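Galectin 2 (Gallus gallus, PDB 2YMZ) probably binds carbohydrates as a homodimeric lectin of the galectin family, whose members typically recognise beta-galactosides. Local coordinates at residues F7-K12 and D111-L116; G15-K20 and T125-E130; G21-D26 and S79-I84; P47-S52 and K71-Y76. One frame throughout, in Å; residues are numbered along the deposited sequence.

Contact 1. Residues F7-K12 and D111-L116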
loop_
_atom_site.group_PDB
_atom_site.type_symbol
_atom_site.label_atom_id
_atom_site.label_comp_id
_atom_site.label_asym_id
_atom_site.label_seq_id
_atom_site.Cartn_x
_atom_site.Cartn_y
_atom_site.Cartn_z
ATOM N N PHE A 7 -2.489 3.820 -6.711
ATOM C CA PHE A 7 -2.769 4.675 -7.865
ATOM C C PHE A 7 -2.699 6.139 -7.391
ATOM O O PHE A 7 -2.671 6.420 -6.177
ATOM C CB PHE A 7 -4.148 4.382 -8.459
ATOM C CG PHE A 7 -4.352 2.949 -8.855
ATOM C CD1 PHE A 7 -4.851 2.028 -7.930
ATOM C CD2 PHE A 7 -4.022 2.517 -10.130
ATOM C CE1 PHE A 7 -5.006 0.690 -8.274
ATOM C CE2 PHE A 7 -4.199 1.156 -10.484
ATOM C CZ PHE A 7 -4.707 0.262 -9.571
ATOM N N ASN A 8 -2.585 7.084 -8.308
ATOM C CA ASN A 8 -2.643 8.470 -7.788
ATOM C C ASN A 8 -1.608 8.832 -6.724
ATOM O O ASN A 8 -1.834 9.724 -5.858
ATOM C CB ASN A 8 -4.076 8.761 -7.275
ATOM C CG ASN A 8 -5.134 8.451 -8.332
ATOM O OD1 ASN A 8 -6.057 7.616 -8.149
ATOM N ND2 ASN A 8 -4.940 9.039 -9.486
ATOM N N LEU A 9 -0.433 8.184 -6.779
ATOM C CA LEU A 9 0.648 8.672 -5.957
ATOM C C LEU A 9 0.855 10.008 -6.675
ATOM O O LEU A 9 0.288 10.302 -7.737
ATOM C CB LEU A 9 1.928 7.839 -6.110
ATOM C CG LEU A 9 2.085 6.438 -5.581
ATOM C CD1 LEU A 9 3.346 5.815 -6.173
ATOM C CD2 LEU A 9 2.223 6.508 -4.071
ATOM N N ASP A 10 1.617 10.845 -6.081
ATOM C CA ASP A 10 1.818 12.084 -6.733
ATOM C C ASP A 10 3.244 12.208 -6.358
ATOM O O ASP A 10 3.632 13.140 -5.674
ATOM C CB ASP A 10 0.898 13.145 -6.055
ATOM C CG ASP A 10 1.223 14.568 -6.478
ATOM O OD1 ASP A 10 1.887 14.760 -7.499
ATOM O OD2 ASP A 10 0.818 15.510 -5.771
ATOM N N TRP A 11 4.054 11.202 -6.766
ATOM C CA TRP A 11 5.416 11.160 -6.299
ATOM C C TRP A 11 6.322 11.895 -7.274
ATOM O O TRP A 11 6.348 11.568 -8.475
ATOM C CB TRP A 11 5.920 9.703 -6.208
ATOM C CG TRP A 11 7.134 9.488 -5.316
ATOM C CD1 TRP A 11 7.332 9.964 -4.066
ATOM C CD2 TRP A 11 8.238 8.630 -5.592
ATOM N NE1 TRP A 11 8.501 9.526 -3.565
ATOM C CE2 TRP A 11 9.081 8.679 -4.477
ATOM C CE3 TRP A 11 8.607 7.834 -6.701
ATOM C CZ2 TRP A 11 10.278 7.976 -4.409
ATOM C CZ3 TRP A 11 9.820 7.122 -6.635
ATOM C CH2 TRP A 11 10.627 7.190 -5.493
ATOM N N LYS A 12 7.074 12.862 -6.749
ATOM C CA LYS A 12 7.863 13.757 -7.602
ATOM C C LYS A 12 9.315 13.760 -7.254
ATOM O O LYS A 12 9.800 13.276 -6.204
ATOM C CB LYS A 12 7.325 15.222 -7.468
ATOM C CG LYS A 12 6.010 15.483 -8.228
ATOM C CD LYS A 12 5.736 16.991 -8.390
ATOM C CE LYS A 12 4.874 17.302 -9.608
ATOM N NZ LYS A 12 3.422 17.046 -9.381
ATOM N N ASP A 111 8.120 13.171 -14.770
ATOM C CA ASP A 111 8.306 14.142 -13.710
ATOM C C ASP A 111 7.488 13.796 -12.477
ATOM O O ASP A 111 7.710 14.345 -11.394
ATOM C CB ASP A 111 8.021 15.593 -14.208
ATOM C CG ASP A 111 6.562 15.823 -14.656
ATOM O OD1 ASP A 111 5.783 14.871 -14.922
ATOM O OD2 ASP A 111 6.196 17.015 -14.780
ATOM N N LYS A 112 6.547 12.863 -12.651
ATOM C CA LYS A 112 5.689 12.458 -11.565
ATOM C C LYS A 112 5.450 10.952 -11.748
ATOM O O LYS A 112 5.174 10.497 -12.848
ATOM C CB LYS A 112 4.365 13.244 -11.664
ATOM C CG LYS A 112 3.255 12.825 -10.718
ATOM C CD LYS A 112 1.948 13.408 -11.276
ATOM C CE LYS A 112 0.752 12.782 -10.592
ATOM N NZ LYS A 112 -0.468 13.646 -10.627
ATOM N N ILE A 113 5.487 10.226 -10.651
ATOM C CA ILE A 113 5.159 8.808 -10.651
ATOM C C ILE A 113 3.790 8.711 -9.962
ATOM O O ILE A 113 3.605 9.189 -8.837
ATOM C CB ILE A 113 6.234 7.987 -9.870
ATOM C CG1 ILE A 113 7.635 8.077 -10.558
ATOM C CG2 ILE A 113 5.749 6.556 -9.561
ATOM C CD1 ILE A 113 7.663 7.448 -11.912
ATOM N N SER A 114 2.831 8.133 -10.638
ATOM C CA SER A 114 1.531 8.009 -10.017
ATOM C C SER A 114 1.129 6.594 -9.649
ATOM O O SER A 114 0.140 6.387 -8.942
ATOM C CB SER A 114 0.468 8.670 -10.895
ATOM O OG SER A 114 0.342 7.931 -12.072
ATOM N N TYR A 115 1.882 5.591 -10.121
ATOM C CA TYR A 115 1.423 4.275 -9.929
ATOM C C TYR A 115 2.583 3.394 -9.345
ATOM O O TYR A 115 3.735 3.533 -9.766
ATOM C CB TYR A 115 1.092 3.717 -11.320
ATOM C CG TYR A 115 0.768 2.264 -11.345
ATOM C CD1 TYR A 115 -0.485 1.804 -10.992
ATOM C CD2 TYR A 115 1.749 1.342 -11.758
ATOM C CE1 TYR A 115 -0.759 0.467 -10.968
ATOM C CE2 TYR A 115 1.493 -0.029 -11.750
ATOM C CZ TYR A 115 0.255 -0.455 -11.375
ATOM O OH TYR A 115 -0.050 -1.809 -11.466
ATOM N N LEU A 116 2.210 2.501 -8.400
ATOM C CA LEU A 116 3.172 1.526 -7.846
ATOM C C LEU A 116 2.502 0.137 -7.808
ATOM O O LEU A 116 1.355 0.001 -7.416
ATOM C CB LEU A 116 3.453 1.939 -6.381
ATOM C CG LEU A 116 4.152 0.975 -5.380
ATOM C CD1 LEU A 116 5.556 0.559 -5.816
ATOM C CD2 LEU A 116 4.196 1.648 -3.985
#
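Trp-11 and Ile-113 pair in an antiparallel strand contact, at which a short, weakly bonded strand about Trp-11 lies along the start of strand 112-120, in the sheet that also holds strands 2-6 and 30-34. Ile-113 N gives a nearly straight bond to Trp-11 O (2.7 Å), in the carbonyl plane, and Trp-11 N answers to Ile-113 O (2.9 Å). Farther back, Leu-9 N reaches Ser-114 O at 2.9 Å, tilted 32° from the carbonyl plane, beside the classic beta bulge that Ser-114 and Tyr-115 make opposite Gly-35. Ile-113 CB sits at the indole edge, 4.0 Å from Trp-11 CE3, and Leu-9 CD1 rests on Leu-116 CB at 3.9 Å. Leu-9, Trp-11 and Leu-116 all touch Met-17 of the other sheet. Phe-7 CE2 meets Tyr-115 CE1 (3.5 Å), the ring planes oblique at 54°; Glu-5 holds the tyrosine hydroxyl, and the Phe-7 backbone bonds to the second subunit. Asp-10 OD1 forms a salt bridge with Lys-12 NZ (3.3 Å), its hydrogen bond weak, and Lys-112 crosses Asp-10 at about a right angle, Lys-112 NZ lying beyond salt-bridge range. Backbone bonds and inward apolar contacts thus carry the pairing; the charges probably add little.

Contact 2. Residues G15-K20 and T125-E130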
loop_
_atom_site.group_PDB
_atom_site.type_symbol
_atom_site.label_atom_id
_atom_site.label_comp_id
_atom_site.label_asym_id
_atom_site.label_seq_id
_atom_site.Cartn_x
_atom_site.Cartn_y
_atom_site.Cartn_z
ATOM N N GLY A 15 11.417 12.995 -4.091
ATOM C CA GLY A 15 10.618 11.979 -3.333
ATOM C C GLY A 15 11.453 10.827 -2.788
ATOM O O GLY A 15 12.462 10.463 -3.366
ATOM N N THR A 16 11.015 10.216 -1.669
ATOM C CA THR A 16 11.733 9.069 -1.063
ATOM C C THR A 16 10.585 8.105 -0.786
ATOM O O THR A 16 9.493 8.536 -0.396
ATOM C CB THR A 16 12.358 9.427 0.285
ATOM O OG1 THR A 16 13.376 10.391 0.064
ATOM C CG2 THR A 16 13.098 8.233 0.899
ATOM N N MET A 17 10.798 6.809 -1.033
ATOM C CA MET A 17 9.796 5.790 -0.711
ATOM C C MET A 17 10.523 4.674 0.046
ATOM O O MET A 17 11.662 4.288 -0.320
ATOM C CB MET A 17 9.255 5.244 -2.020
ATOM C CG MET A 17 8.166 4.213 -1.871
ATOM S SD MET A 17 7.627 3.753 -3.578
ATOM C CE MET A 17 6.713 5.220 -4.108
ATOM N N LYS A 18 9.920 4.236 1.159
ATOM C CA LYS A 18 10.528 3.229 2.043
ATOM C C LYS A 18 9.578 2.050 1.999
ATOM O O LYS A 18 8.365 2.181 2.294
ATOM C CB LYS A 18 10.702 3.826 3.465
ATOM C CG LYS A 18 11.719 4.981 3.379
ATOM C CD LYS A 18 11.790 5.811 4.677
ATOM C CE LYS A 18 12.249 7.248 4.370
ATOM N NZ LYS A 18 12.194 8.091 5.597
ATOM N N ILE A 19 10.100 0.888 1.557
ATOM C CA ILE A 19 9.275 -0.289 1.415
ATOM C C ILE A 19 9.931 -1.364 2.279
ATOM O O ILE A 19 11.058 -1.749 2.000
ATOM C CB ILE A 19 9.266 -0.746 -0.056
ATOM C CG1 ILE A 19 8.448 0.262 -0.888
ATOM C CG2 ILE A 19 8.570 -2.129 -0.203
ATOM C CD1 ILE A 19 8.636 0.162 -2.397
ATOM N N LYS A 20 9.234 -1.887 3.253
ATOM C CA LYS A 20 9.776 -3.002 4.032
ATOM C C LYS A 20 8.882 -4.125 3.861
ATOM O O LYS A 20 7.656 -3.971 3.792
ATOM C CB LYS A 20 9.787 -2.773 5.556
ATOM C CG LYS A 20 10.662 -1.684 6.055
ATOM C CD LYS A 20 10.551 -1.717 7.608
ATOM C CE LYS A 20 11.565 -2.659 8.208
ATOM N NZ LYS A 20 11.716 -2.341 9.692
ATOM N N THR A 125 5.176 -5.138 4.631
ATOM C CA THR A 125 4.784 -4.856 6.010
ATOM C C THR A 125 4.816 -3.381 6.413
ATOM O O THR A 125 4.110 -3.004 7.328
ATOM C CB THR A 125 5.665 -5.661 7.020
ATOM O OG1 THR A 125 6.976 -5.309 6.810
ATOM C CG2 THR A 125 5.598 -7.142 6.757
ATOM N N SER A 126 5.576 -2.538 5.728
ATOM C CA SER A 126 5.556 -1.082 6.031
ATOM C C SER A 126 5.789 -0.369 4.688
ATOM O O SER A 126 6.564 -0.861 3.848
ATOM C CB SER A 126 6.749 -0.773 6.978
ATOM O OG SER A 126 6.771 0.562 7.420
ATOM N N PHE A 127 5.144 0.786 4.480
ATOM C CA PHE A 127 5.341 1.555 3.253
ATOM C C PHE A 127 5.286 3.014 3.688
ATOM O O PHE A 127 4.393 3.374 4.436
ATOM C CB PHE A 127 4.205 1.240 2.281
ATOM C CG PHE A 127 4.081 2.222 1.161
ATOM C CD1 PHE A 127 4.913 2.118 0.033
ATOM C CD2 PHE A 127 3.115 3.252 1.235
ATOM C CE1 PHE A 127 4.803 3.084 -1.012
ATOM C CE2 PHE A 127 3.022 4.178 0.216
ATOM C CZ PHE A 127 3.836 4.073 -0.912
ATOM N N LYS A 128 6.205 3.830 3.182
ATOM C CA LYS A 128 6.092 5.250 3.511
ATOM C C LYS A 128 6.554 6.003 2.291
ATOM O O LYS A 128 7.506 5.599 1.659
ATOM C CB LYS A 128 7.022 5.556 4.669
ATOM C CG LYS A 128 7.040 7.059 5.087
ATOM C CD LYS A 128 7.723 7.184 6.460
ATOM C CE LYS A 128 8.135 8.610 6.811
ATOM N NZ LYS A 128 7.017 9.360 7.418
ATOM N N VAL A 129 5.848 7.097 1.947
ATOM C CA VAL A 129 6.269 7.886 0.774
ATOM C C VAL A 129 6.207 9.379 1.188
ATOM O O VAL A 129 5.268 9.776 1.895
ATOM C CB VAL A 129 5.376 7.529 -0.455
ATOM C CG1 VAL A 129 3.852 7.733 -0.233
ATOM C CG2 VAL A 129 5.805 8.245 -1.728
ATOM N N GLU A 130 7.182 10.142 0.721
ATOM C CA GLU A 130 7.175 11.608 0.952
ATOM C C GLU A 130 7.829 12.274 -0.212
ATOM O O GLU A 130 8.353 11.582 -1.091
ATOM C CB GLU A 130 7.913 11.917 2.243
ATOM C CG GLU A 130 9.351 11.472 2.239
ATOM C CD GLU A 130 10.068 11.567 3.596
ATOM O OE1 GLU A 130 9.437 11.411 4.686
ATOM O OE2 GLU A 130 11.307 11.840 3.560
ATOM O OXT GLU A 130 7.798 13.504 -0.300
HETATM O O HOH W 1 9.679 7.978 2.696
HETATM O O HOH W 2 12.424 12.673 0.972
HETATM O O HOH W 3 8.426 1.738 5.521
HETATM O O HOH W 4 13.181 10.493 4.634
#
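The ring of Phe-127 turns its CD1-CE1 side toward the gap between Met-17 and Ile-19. Phe-127 CE1 abuts Met-17 CG at 3.6 Å, and Phe-127 CD1 faces Ile-19 CG1 at 4.1 Å. With CG anti to the backbone N (chi1 164°), the phenyl group is carried toward strand 16-20, and Met-17 SD lies at the ring edge in a Met-aromatic contact. The methionine then bends at its last torsion (chi3 -72°), which brings Met-17 CE beside Val-129 CG2 at 4.0 Å. On the other face the CB to CD part of Lys-20 lies against Ser-126, Lys-20 CB being 3.9 Å from Ser-126 CB, while its amine leads away. One water joins Lys-18 NZ to Glu-130 OE2, and another joins that oxygen to Thr-16 OG1. Paired backbone bonds run from Thr-16 and Glu-130 through Lys-18 and Lys-128 to Lys-20 and Ser-126. There Lys-20 O accepts from both Ser-126 N (3.2 Å) and Thr-125 N (2.9 Å), arriving from the same face of its plane, in a classic beta bulge. Ser-126, Phe-127 and Lys-128 also pair with a strand of the second subunit, an arrangement typical of the prototype galectin dimer, whose beta-sandwich sheets continue across the interface.

Contact 3. Residues G21-D26 and S79-I84. With SO4 (sulfate ion), chain I.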
loop_
_atom_site.group_PDB
_atom_site.type_symbol
_atom_site.label_atom_id
_atom_site.label_comp_id
_atom_site.label_asym_id
_atom_site.label_seq_id
_atom_site.Cartn_x
_atom_site.Cartn_y
_atom_site.Cartn_z
ATOM N N GLY A 21 9.431 -5.346 3.835
ATOM C CA GLY A 21 8.526 -6.454 3.717
ATOM C C GLY A 21 9.242 -7.770 3.817
ATOM O O GLY A 21 10.488 -7.793 4.005
ATOM N N HIS A 22 8.439 -8.821 3.817
ATOM C CA HIS A 22 8.945 -10.191 3.992
ATOM C C HIS A 22 9.135 -10.921 2.632
ATOM O O HIS A 22 8.192 -11.056 1.863
ATOM C CB HIS A 22 7.941 -10.945 4.846
ATOM C CG HIS A 22 8.399 -12.344 5.145
ATOM N ND1 HIS A 22 9.365 -12.639 6.081
ATOM C CD2 HIS A 22 8.062 -13.516 4.567
ATOM C CE1 HIS A 22 9.590 -13.949 6.075
ATOM N NE2 HIS A 22 8.820 -14.499 5.163
ATOM N N ILE A 23 10.338 -11.454 2.404
ATOM C CA ILE A 23 10.591 -12.233 1.165
ATOM C C ILE A 23 10.207 -13.661 1.516
ATOM O O ILE A 23 10.668 -14.165 2.494
ATOM C CB ILE A 23 12.074 -12.150 0.791
ATOM C CG1 ILE A 23 12.423 -10.661 0.426
ATOM C CG2 ILE A 23 12.395 -13.044 -0.437
ATOM C CD1 ILE A 23 13.918 -10.368 0.298
ATOM N N SER A 24 9.374 -14.272 0.684
ATOM C CA SER A 24 8.842 -15.625 0.906
ATOM C C SER A 24 10.039 -16.600 0.999
ATOM O O SER A 24 11.080 -16.446 0.328
ATOM C CB SER A 24 7.899 -16.036 -0.256
ATOM O OG SER A 24 6.830 -15.077 -0.465
ATOM N N GLU A 25 9.869 -17.639 1.825
ATOM C CA GLU A 25 10.904 -18.654 1.995
ATOM C C GLU A 25 11.153 -19.364 0.650
ATOM O O GLU A 25 12.278 -19.806 0.347
ATOM C CB GLU A 25 10.435 -19.671 3.093
ATOM C CG GLU A 25 11.549 -20.567 3.597
ATOM C CD GLU A 25 12.623 -19.817 4.389
ATOM O OE1 GLU A 25 12.300 -19.236 5.460
ATOM O OE2 GLU A 25 13.802 -19.817 3.949
ATOM N N ASP A 26 10.095 -19.421 -0.150
ATOM C CA ASP A 26 10.116 -20.056 -1.469
ATOM C C ASP A 26 10.217 -19.070 -2.635
ATOM O O ASP A 26 10.097 -19.484 -3.767
ATOM C CB ASP A 26 8.831 -20.856 -1.679
ATOM C CG ASP A 26 8.747 -22.024 -0.745
ATOM O OD1 ASP A 26 9.808 -22.641 -0.466
ATOM O OD2 ASP A 26 7.644 -22.304 -0.238
ATOM N N SER A 79 13.352 -13.512 4.678
ATOM C CA SER A 79 13.860 -12.494 5.591
ATOM C C SER A 79 12.949 -11.282 5.465
ATOM O O SER A 79 12.186 -11.161 4.431
ATOM C CB SER A 79 15.277 -12.044 5.178
ATOM O OG SER A 79 15.329 -11.473 3.812
ATOM N N THR A 80 13.114 -10.341 6.375
ATOM C CA THR A 80 12.372 -9.044 6.264
ATOM C C THR A 80 13.395 -8.027 5.864
ATOM O O THR A 80 14.512 -8.076 6.397
ATOM C CB THR A 80 11.790 -8.639 7.616
ATOM O OG1 THR A 80 10.719 -9.511 7.894
ATOM C CG2 THR A 80 11.225 -7.166 7.627
ATOM N N VAL A 81 13.112 -7.221 4.834
ATOM C CA VAL A 81 14.117 -6.297 4.298
ATOM C C VAL A 81 13.509 -4.935 4.086
ATOM O O VAL A 81 12.293 -4.832 3.870
ATOM C CB VAL A 81 14.713 -6.698 2.937
ATOM C CG1 VAL A 81 15.554 -7.932 3.109
ATOM C CG2 VAL A 81 13.668 -6.900 1.834
ATOM N N LYS A 82 14.364 -3.906 4.169
ATOM C CA LYS A 82 13.941 -2.557 3.915
ATOM C C LYS A 82 14.608 -2.066 2.639
ATOM O O LYS A 82 15.824 -2.181 2.520
ATOM C CB LYS A 82 14.344 -1.637 5.051
ATOM C CG LYS A 82 13.961 -0.185 4.693
ATOM C CD LYS A 82 14.028 0.719 5.923
ATOM C CE LYS A 82 15.479 0.990 6.290
ATOM N NZ LYS A 82 15.465 1.815 7.538
ATOM N N ILE A 83 13.826 -1.575 1.681
ATOM C CA ILE A 83 14.343 -1.036 0.387
ATOM C C ILE A 83 13.960 0.488 0.348
ATOM O O ILE A 83 12.826 0.815 0.574
ATOM C CB ILE A 83 13.687 -1.815 -0.757
ATOM C CG1 ILE A 83 14.211 -3.280 -0.709
ATOM C CG2 ILE A 83 14.117 -1.249 -2.092
ATOM C CD1 ILE A 83 13.433 -4.357 -1.444
ATOM N N ILE A 84 14.896 1.362 0.010
ATOM C CA ILE A 84 14.524 2.788 -0.064
ATOM C C ILE A 84 14.721 3.223 -1.521
ATOM O O ILE A 84 15.770 2.893 -2.072
ATOM C CB ILE A 84 15.465 3.597 0.794
ATOM C CG1 ILE A 84 15.179 3.190 2.243
ATOM C CG2 ILE A 84 15.169 5.111 0.588
ATOM C CD1 ILE A 84 16.117 3.680 3.317
HETATM S S SO4 I . 6.123 -17.320 3.396
HETATM O O1 SO4 I . 5.241 -17.823 4.474
HETATM O O2 SO4 I . 5.816 -15.870 3.218
HETATM O O3 SO4 I . 5.841 -18.018 2.117
HETATM O O4 SO4 I . 7.534 -17.544 3.801
#
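Gly-21 and Val-81 bond to each other twice, Gly-21 N to Val-81 O at 2.9 Å and Val-81 N to Gly-21 O at 2.8 Å. Two residues on, Ile-23 N reaches Ser-79 O at 2.8 Å, close to straight at 171°. On the face of Ile-23 and Val-81, Ile-23 CD1 crosses onto Val-81 CG2 (3.8 Å) and comes near the hydroxyl, Ser-79 OG. His-22 and Thr-80 share the other face. With CG anti to the backbone N (chi1 -177°), the imidazole is laid so that its edge meets Thr-80 OG1, which lies in its plane 3.9 Å from His-22 ND1. The short segments 21-23 and 80-84 are antiparallel but strongly twisted, their directions 123° apart. They are neighbours in the five-stranded sheet of the galectin beta-sandwich, the one that in this family backs the sugar-binding sheet. A sulfate ion, probably from the crystallisation liquor, sits past the strand end: Glu-25 N donates to sulfate O4 at 3.1 Å, and sulfate O2 lies at the rim of the imidazole, 3.5 Å from His-22 CD2. In the second shell the Ser-79 hydroxyl is tied to Tyr-76 O, and backbone bonds link His-22 to Lys-123 and Ser-24 to Gly-121. Ile-23 is packed by Phe-30, Phe-49, Phe-75 and Phe-122, with Phe-122 also touching Val-81.

Contact 4. Residues P47-S52 and K71-Y76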
loop_
_atom_site.group_PDB
_atom_site.type_symbol
_atom_site.label_atom_id
_atom_site.label_comp_id
_atom_site.label_asym_id
_atom_site.label_seq_id
_atom_site.Cartn_x
_atom_site.Cartn_y
_atom_site.Cartn_z
ATOM N N PRO A 47 14.759 -8.117 -8.035
ATOM C CA PRO A 47 15.774 -9.071 -7.592
ATOM C C PRO A 47 15.384 -10.488 -7.986
ATOM O O PRO A 47 14.261 -10.903 -7.784
ATOM C CB PRO A 47 15.663 -8.964 -6.071
ATOM C CG PRO A 47 15.212 -7.534 -5.771
ATOM C CD PRO A 47 14.194 -7.319 -6.924
ATOM N N ARG A 48 16.331 -11.199 -8.567
ATOM C CA ARG A 48 16.070 -12.559 -9.062
ATOM C C ARG A 48 17.048 -13.522 -8.344
ATOM O O ARG A 48 18.270 -13.398 -8.482
ATOM C CB ARG A 48 16.342 -12.573 -10.549
ATOM C CG ARG A 48 15.092 -11.905 -11.230
ATOM C CD ARG A 48 14.872 -12.279 -12.680
ATOM N NE ARG A 48 15.061 -13.688 -12.930
ATOM C CZ ARG A 48 14.111 -14.625 -13.111
ATOM N NH1 ARG A 48 12.820 -14.305 -13.073
ATOM N NH2 ARG A 48 14.504 -15.926 -13.327
ATOM N N PHE A 49 16.464 -14.444 -7.609
ATOM C CA PHE A 49 17.280 -15.298 -6.717
ATOM C C PHE A 49 17.993 -16.361 -7.568
ATOM O O PHE A 49 19.140 -16.636 -7.302
ATOM C CB PHE A 49 16.415 -15.974 -5.653
ATOM C CG PHE A 49 16.118 -15.043 -4.500
ATOM C CD1 PHE A 49 17.009 -14.969 -3.436
ATOM C CD2 PHE A 49 14.979 -14.270 -4.512
ATOM C CE1 PHE A 49 16.772 -14.096 -2.405
ATOM C CE2 PHE A 49 14.692 -13.381 -3.437
ATOM C CZ PHE A 49 15.608 -13.331 -2.386
ATOM N N ASN A 50 17.395 -16.775 -8.679
ATOM C CA ASN A 50 17.985 -17.954 -9.438
ATOM C C ASN A 50 19.320 -17.553 -10.003
ATOM O O ASN A 50 20.278 -18.324 -9.999
ATOM C CB ASN A 50 17.081 -18.325 -10.646
ATOM C CG ASN A 50 15.795 -18.992 -10.235
ATOM O OD1 ASN A 50 15.588 -19.309 -9.076
ATOM N ND2 ASN A 50 14.903 -19.217 -11.218
ATOM N N GLU A 51 19.398 -16.328 -10.544
ATOM C CA GLU A 51 20.611 -15.854 -11.160
ATOM C C GLU A 51 21.428 -14.949 -10.237
ATOM O O GLU A 51 22.445 -14.400 -10.669
ATOM C CB GLU A 51 20.323 -15.160 -12.495
ATOM C CG GLU A 51 19.536 -16.056 -13.465
ATOM C CD GLU A 51 18.070 -15.705 -13.475
ATOM O OE1 GLU A 51 17.704 -14.600 -12.983
ATOM O OE2 GLU A 51 17.243 -16.540 -13.884
ATOM N N SER A 52 20.899 -14.760 -9.024
ATOM C CA SER A 52 21.564 -13.921 -7.994
ATOM C C SER A 52 21.919 -12.533 -8.554
ATOM O O SER A 52 23.074 -12.119 -8.593
ATOM C CB SER A 52 22.843 -14.642 -7.445
ATOM O OG SER A 52 23.271 -13.927 -6.300
ATOM N N LYS A 71 25.074 -7.205 -9.884
ATOM C CA LYS A 71 25.388 -8.508 -9.321
ATOM C C LYS A 71 25.632 -8.437 -7.807
ATOM O O LYS A 71 25.817 -9.454 -7.166
ATOM C CB LYS A 71 26.599 -9.114 -10.034
ATOM C CG LYS A 71 26.200 -9.533 -11.434
ATOM C CD LYS A 71 25.394 -10.820 -11.324
ATOM C CE LYS A 71 26.065 -11.904 -10.457
ATOM N NZ LYS A 71 25.315 -13.203 -10.392
ATOM N N HIS A 72 25.456 -7.229 -7.251
ATOM C CA HIS A 72 25.594 -7.035 -5.790
ATOM C C HIS A 72 24.284 -7.471 -5.168
ATOM O O HIS A 72 23.307 -6.685 -5.070
ATOM C CB HIS A 72 25.896 -5.551 -5.442
ATOM C CG HIS A 72 26.299 -5.357 -4.011
ATOM N ND1 HIS A 72 27.603 -5.094 -3.636
ATOM C CD2 HIS A 72 25.594 -5.468 -2.856
ATOM C CE1 HIS A 72 27.674 -4.987 -2.320
ATOM N NE2 HIS A 72 26.471 -5.216 -1.820
ATOM N N PHE A 73 24.207 -8.730 -4.756
ATOM C CA PHE A 73 22.908 -9.355 -4.432
ATOM C C PHE A 73 23.010 -9.976 -3.048
ATOM O O PHE A 73 23.561 -11.074 -2.859
ATOM C CB PHE A 73 22.614 -10.543 -5.369
ATOM C CG PHE A 73 21.234 -11.050 -5.255
ATOM C CD1 PHE A 73 20.891 -12.046 -4.341
ATOM C CD2 PHE A 73 20.233 -10.521 -6.068
ATOM C CE1 PHE A 73 19.595 -12.537 -4.223
ATOM C CE2 PHE A 73 18.932 -11.026 -5.948
ATOM C CZ PHE A 73 18.594 -12.030 -5.040
ATOM N N ASN A 74 22.502 -9.274 -2.101
ATOM C CA ASN A 74 22.511 -9.716 -0.705
ATOM C C ASN A 74 21.067 -9.692 -0.241
ATOM O O ASN A 74 20.680 -8.883 0.641
ATOM C CB ASN A 74 23.301 -8.748 0.191
ATOM C CG ASN A 74 24.786 -9.085 0.253
ATOM O OD1 ASN A 74 25.174 -10.236 0.155
ATOM N ND2 ASN A 74 25.620 -8.064 0.330
ATOM N N PHE A 75 20.277 -10.548 -0.850
ATOM C CA PHE A 75 18.903 -10.685 -0.420
ATOM C C PHE A 75 18.835 -12.083 -0.020
ATOM O O PHE A 75 19.497 -12.959 -0.609
ATOM C CB PHE A 75 17.890 -10.408 -1.545
ATOM C CG PHE A 75 17.639 -8.922 -1.848
ATOM C CD1 PHE A 75 16.921 -8.145 -0.943
ATOM C CD2 PHE A 75 18.119 -8.337 -3.008
ATOM C CE1 PHE A 75 16.640 -6.775 -1.218
ATOM C CE2 PHE A 75 17.867 -6.958 -3.296
ATOM C CZ PHE A 75 17.107 -6.200 -2.412
ATOM N N TYR A 76 17.980 -12.359 0.920
ATOM C CA TYR A 76 17.837 -13.714 1.453
ATOM C C TYR A 76 16.425 -14.146 1.518
ATOM O O TYR A 76 15.549 -13.425 2.036
ATOM C CB TYR A 76 18.442 -13.746 2.895
ATOM C CG TYR A 76 19.861 -13.278 2.821
ATOM C CD1 TYR A 76 20.890 -14.167 2.558
ATOM C CD2 TYR A 76 20.178 -11.926 2.916
ATOM C CE1 TYR A 76 22.184 -13.744 2.447
ATOM C CE2 TYR A 76 21.451 -11.490 2.763
ATOM C CZ TYR A 76 22.451 -12.391 2.548
ATOM O OH TYR A 76 23.721 -11.907 2.397
HETATM O O HOH W 5 25.515 -12.288 -7.057
#
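Phe-73 drives its edge at the face of Phe-49 in a T-shaped pair, ring centroids of Phe-49 and Phe-73 being 5.1 Å apart and the planes at 85°. Both faces of the Phe-73 ring are in use: Ser-52 CA stands over one in a CH-pi contact, 4.1 Å from the Phe-73 centroid, and Phe-75 CD2 lies over the opposite face, toward its rim. Pro-47 closes the tight side, its CG 3.7 Å from Phe-75 CE2. The solvent side is looser. There the exposed Lys-71 bends at chi2 and chi3, and Lys-71 NZ donates to Ser-52 O at 3.1 Å from above the carbonyl plane and weakly to Glu-51 O, while Ser-52 OG and Lys-71 O share a water. Within segment 47-52, Arg-48 grips the exposed Glu-51 side-on through NE and NH2 in a well-formed salt bridge. Segment 71-76 is the loop between strands 63-70 and 80-88; its Phe-73 and Phe-75 rest on Ile-54 of strand 53-60, whereas Phe-49 and Phe-75 meet Ile-23 of strand 16-23.

Overall arrangement
Contacts 2 and 3 share strand 16-23 and belong to one five-stranded sheet, where backbone ladders do most of the joining, with a bulge at one end of contact 2. Contact 1 works in the other sheet with a shorter ladder than contact 2, yet it meets contact 2 in the sandwich interior, where Trp-11 packs on Val-129 and Leu-116 on Phe-127. Contact 4 has no ladder between its segments: aromatic rings do that work, and they touch contact 3 through Ile-23 and Ile-83. Every contact is only partly buried, with apolar side chains inward and charged groups at the surface. Contacts 1 and 2 reach the second subunit, whereas contacts 3 and 4 touch no other chain; contact 1 lies across the chain's centre from both.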